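Long-range contact in CobC (Shigella flexneri 2a, PDB 6NRU), which probably removes the phosphate from adenosylcobalamin 5'-phosphate and alpha-ribazole 5'-phosphate in the assembly of the nucleotide loop of cobalamin (vitamin B12): residues A[5-10]-A[179-184]. Numbering follows the deposited sequence.
Sequences RLWLIR and GCWSAI. With SO4 (sulfate ion), chain N.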
ATOM      1  N   ARG A   5      16.473   1.462   4.391  1.00 48.42           N
ATOM      2  CA  ARG A   5      15.227   1.744   5.090  1.00 46.29           C
ATOM      3  C   ARG A   5      14.124   2.017   4.080  1.00 44.01           C
ATOM      4  O   ARG A   5      14.294   2.841   3.174  1.00 43.14           O
ATOM      5  CB  ARG A   5      15.361   2.939   6.032  1.00 45.81           C
ATOM      6  CG  ARG A   5      14.020   3.420   6.555  1.00 43.23           C
ATOM      7  CD  ARG A   5      14.184   4.506   7.585  1.00 44.91           C
ATOM      8  NE  ARG A   5      14.523   3.973   8.897  1.00 48.86           N
ATOM      9  CZ  ARG A   5      14.188   4.559  10.040  1.00 52.37           C
ATOM     10  NH1 ARG A   5      14.537   4.011  11.197  1.00 54.00           N
ATOM     11  NH2 ARG A   5      13.505   5.696  10.024  1.00 53.22           N
ATOM     12  N   LEU A   6      12.996   1.335   4.245  1.00 42.53           N
ATOM     13  CA  LEU A   6      11.811   1.561   3.428  1.00 39.59           C
ATOM     14  C   LEU A   6      10.865   2.479   4.189  1.00 40.00           C
ATOM     15  O   LEU A   6      10.414   2.137   5.287  1.00 41.35           O
ATOM     16  CB  LEU A   6      11.121   0.241   3.089  1.00 37.79           C
ATOM     17  CG  LEU A   6      12.057  -0.896   2.670  1.00 35.90           C
ATOM     18  CD1 LEU A   6      11.274  -2.172   2.433  1.00 35.41           C
ATOM     19  CD2 LEU A   6      12.845  -0.507   1.426  1.00 37.72           C
ATOM     20  N   TRP A   7      10.587   3.645   3.620  1.00 40.11           N
ATOM     21  CA  TRP A   7       9.593   4.553   4.173  1.00 41.40           C
ATOM     22  C   TRP A   7       8.259   4.248   3.506  1.00 42.31           C
ATOM     23  O   TRP A   7       8.120   4.407   2.288  1.00 43.96           O
ATOM     24  CB  TRP A   7      10.001   6.008   3.955  1.00 42.00           C
ATOM     25  CG  TRP A   7      11.358   6.341   4.509  1.00 44.38           C
ATOM     26  CD1 TRP A   7      12.569   6.009   3.972  1.00 45.12           C
ATOM     27  CD2 TRP A   7      11.642   7.069   5.712  1.00 47.45           C
ATOM     28  NE1 TRP A   7      13.585   6.485   4.763  1.00 47.80           N
ATOM     29  CE2 TRP A   7      13.043   7.142   5.837  1.00 49.05           C
ATOM     30  CE3 TRP A   7      10.845   7.668   6.694  1.00 47.83           C
ATOM     31  CZ2 TRP A   7      13.666   7.786   6.907  1.00 50.56           C
ATOM     32  CZ3 TRP A   7      11.466   8.308   7.753  1.00 48.80           C
ATOM     33  CH2 TRP A   7      12.861   8.361   7.851  1.00 50.14           C
ATOM     34  N   LEU A   8       7.291   3.793   4.293  1.00 41.97           N
ATOM     35  CA  LEU A   8       6.017   3.319   3.771  1.00 40.16           C
ATOM     36  C   LEU A   8       4.955   4.397   3.933  1.00 40.84           C
ATOM     37  O   LEU A   8       4.771   4.936   5.030  1.00 42.40           O
ATOM     38  CB  LEU A   8       5.586   2.038   4.488  1.00 38.68           C
ATOM     39  CG  LEU A   8       6.683   0.982   4.648  1.00 37.49           C
ATOM     40  CD1 LEU A   8       6.169  -0.242   5.388  1.00 36.40           C
ATOM     41  CD2 LEU A   8       7.249   0.589   3.289  1.00 36.43           C
ATOM     42  N   ILE A   9       4.258   4.705   2.842  1.00 41.47           N
ATOM     43  CA  ILE A   9       3.150   5.654   2.850  1.00 42.05           C
ATOM     44  C   ILE A   9       1.989   5.032   2.088  1.00 41.66           C
ATOM     45  O   ILE A   9       2.136   4.667   0.916  1.00 41.07           O
ATOM     46  CB  ILE A   9       3.534   7.005   2.225  1.00 42.84           C
ATOM     47  CG1 ILE A   9       4.461   7.786   3.156  1.00 45.29           C
ATOM     48  CG2 ILE A   9       2.284   7.819   1.907  1.00 42.36           C
ATOM     49  CD1 ILE A   9       4.729   9.203   2.689  1.00 48.50           C
ATOM     50  N   ARG A  10       0.846   4.906   2.751  1.00 42.96           N
ATOM     51  CA  ARG A  10      -0.393   4.526   2.094  1.00 44.29           C
ATOM     52  C   ARG A  10      -1.072   5.780   1.563  1.00 48.99           C
ATOM     53  O   ARG A  10      -1.026   6.837   2.198  1.00 50.12           O
ATOM     54  CB  ARG A  10      -1.310   3.785   3.070  1.00 41.94           C
ATOM     55  CG  ARG A  10      -2.722   3.521   2.569  1.00 40.86           C
ATOM     56  CD  ARG A  10      -3.607   3.084   3.725  1.00 40.53           C
ATOM     57  NE  ARG A  10      -5.003   2.881   3.346  1.00 39.92           N
ATOM     58  CZ  ARG A  10      -5.972   2.624   4.218  1.00 40.20           C
ATOM     59  NH1 ARG A  10      -5.694   2.540   5.511  1.00 39.51           N
ATOM     60  NH2 ARG A  10      -7.218   2.450   3.800  1.00 41.85           N
ATOM     61  N   GLY A 179      -2.727   9.272   5.991  1.00 33.70           N
ATOM     62  CA  GLY A 179      -2.169  10.442   6.632  1.00 34.20           C
ATOM     63  C   GLY A 179      -0.995  10.160   7.540  1.00 35.39           C
ATOM     64  O   GLY A 179      -0.551  11.068   8.253  1.00 36.76           O
ATOM     65  N   CYS A 180      -0.484   8.933   7.539  1.00 34.50           N
ATOM     66  CA  CYS A 180       0.628   8.513   8.374  1.00 33.63           C
ATOM     67  C   CYS A 180       1.750   7.967   7.504  1.00 32.72           C
ATOM     68  O   CYS A 180       1.592   7.758   6.299  1.00 32.51           O
ATOM     69  CB  CYS A 180       0.193   7.443   9.382  1.00 35.20           C
ATOM     70  SG  CYS A 180      -1.181   7.895  10.460  1.00 38.76           S
ATOM     71  N   TRP A 181       2.893   7.724   8.138  1.00 33.19           N
ATOM     72  CA  TRP A 181       4.033   7.116   7.471  1.00 32.47           C
ATOM     73  C   TRP A 181       4.668   6.092   8.400  1.00 31.74           C
ATOM     74  O   TRP A 181       4.616   6.225   9.628  1.00 30.57           O
ATOM     75  CB  TRP A 181       5.066   8.170   7.046  1.00 33.78           C
ATOM     76  CG  TRP A 181       5.634   8.945   8.194  1.00 35.76           C
ATOM     77  CD1 TRP A 181       5.142  10.103   8.727  1.00 35.63           C
ATOM     78  CD2 TRP A 181       6.801   8.615   8.960  1.00 35.69           C
ATOM     79  NE1 TRP A 181       5.933  10.514   9.774  1.00 35.35           N
ATOM     80  CE2 TRP A 181       6.957   9.619   9.937  1.00 35.26           C
ATOM     81  CE3 TRP A 181       7.730   7.570   8.911  1.00 34.30           C
ATOM     82  CZ2 TRP A 181       8.003   9.607  10.858  1.00 35.57           C
ATOM     83  CZ3 TRP A 181       8.768   7.563   9.825  1.00 34.59           C
ATOM     84  CH2 TRP A 181       8.895   8.574  10.786  1.00 34.95           C
ATOM     85  N   SER A 182       5.258   5.061   7.800  1.00 29.93           N
ATOM     86  CA  SER A 182       5.937   4.000   8.527  1.00 30.77           C
ATOM     87  C   SER A 182       7.321   3.784   7.930  1.00 35.90           C
ATOM     88  O   SER A 182       7.609   4.212   6.809  1.00 39.37           O
ATOM     89  CB  SER A 182       5.140   2.693   8.483  1.00 27.35           C
ATOM     90  OG  SER A 182       3.787   2.918   8.827  1.00 26.16           O
ATOM     91  N   ALA A 183       8.180   3.106   8.688  1.00 35.63           N
ATOM     92  CA  ALA A 183       9.526   2.816   8.219  1.00 29.33           C
ATOM     93  C   ALA A 183       9.979   1.466   8.758  1.00 37.08           C
ATOM     94  O   ALA A 183       9.736   1.141   9.923  1.00 28.99           O
ATOM     95  CB  ALA A 183      10.514   3.914   8.633  1.00 30.96           C
ATOM     96  N   ILE A 184      10.613   0.694   7.888  1.00 37.37           N
ATOM     97  CA  ILE A 184      11.167  -0.596   8.214  1.00 36.84           C
ATOM     98  C   ILE A 184      12.609  -0.706   7.724  1.00 37.84           C
ATOM     99  O   ILE A 184      12.880  -0.409   6.585  1.00 37.56           O
ATOM    100  CB  ILE A 184      10.307  -1.726   7.642  1.00 35.66           C
ATOM    101  CG1 ILE A 184      11.068  -3.036   7.678  1.00 37.57           C
ATOM    102  CG2 ILE A 184       9.829  -1.391   6.245  1.00 32.55           C
ATOM    103  CD1 ILE A 184      10.241  -4.173   8.183  1.00 36.81           C
TER
HETATM  104  S   SO4 N 302      -8.322   1.011   0.495  1.00116.97           S
HETATM  105  O1  SO4 N 302      -8.171  -0.429   0.310  1.00116.75           O
HETATM  106  O2  SO4 N 302      -9.742   1.345   0.562  1.00116.81           O
HETATM  107  O3  SO4 N 302      -7.668   1.414   1.735  1.00117.00           O
HETATM  108  O4  SO4 N 302      -7.707   1.718  -0.624  1.00117.17           O
HETATM  109  O   HOH W   1       0.550   5.379   5.540  1.00 21.96           O
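L6 and L8 pair with I184 and S182 in an antiparallel strand contact inside the mixed central sheet of this branch 1 histidine phosphatase. Strand 5-10, flanked by strand 146-151 along its other edge, runs straight into H11, the probable phosphohistidine nucleophile. Two hydrogen-bonded pairs do the joining: L6 N gives a nearly straight bond to I184 O (2.9 Å) and L6 O takes one back from I184 N, while L8 exchanges the same two bonds with S182. L8 N to S182 O is the short one at 2.6 Å, its donor lying 35° out of the carbonyl plane. Between them sits the non-hydrogen-bonded pair W7 and A183, where A183 CA comes within 3.1 Å of L6 O in a CA-H...O contact.

On the face of L6, L8 and I184, the I184 CG2 methyl packs on L6 CB at 3.8 Å and also meets L8 CD1; helix 153-163 covers the two leucines. The face of W7 and A183 carries two indoles: those of W7 and W181 run alongside each other in the same direction, an oblique pair touching CZ3 to CZ3 at 3.5 Å; each indole N-H is held elsewhere, W7 by N146 and W181 by A200. R5 runs beside W7: CG anti to the backbone N (chi1 169°) carries CD over the rim of a W7 face, and a bend at chi3 (-80°) goes with the guanidinium lying face-on to A183 CB, while NH1 forms a salt bridge to D185.

R10 extends to a sulfate, likely a crystallisation additive, also bound by N17 and R60. Past I9, whose CG1 rests on W181 CB, direct pairing gives way to a water that accepts from R10 N (2.8 Å) and donates to C180 O (2.7 Å).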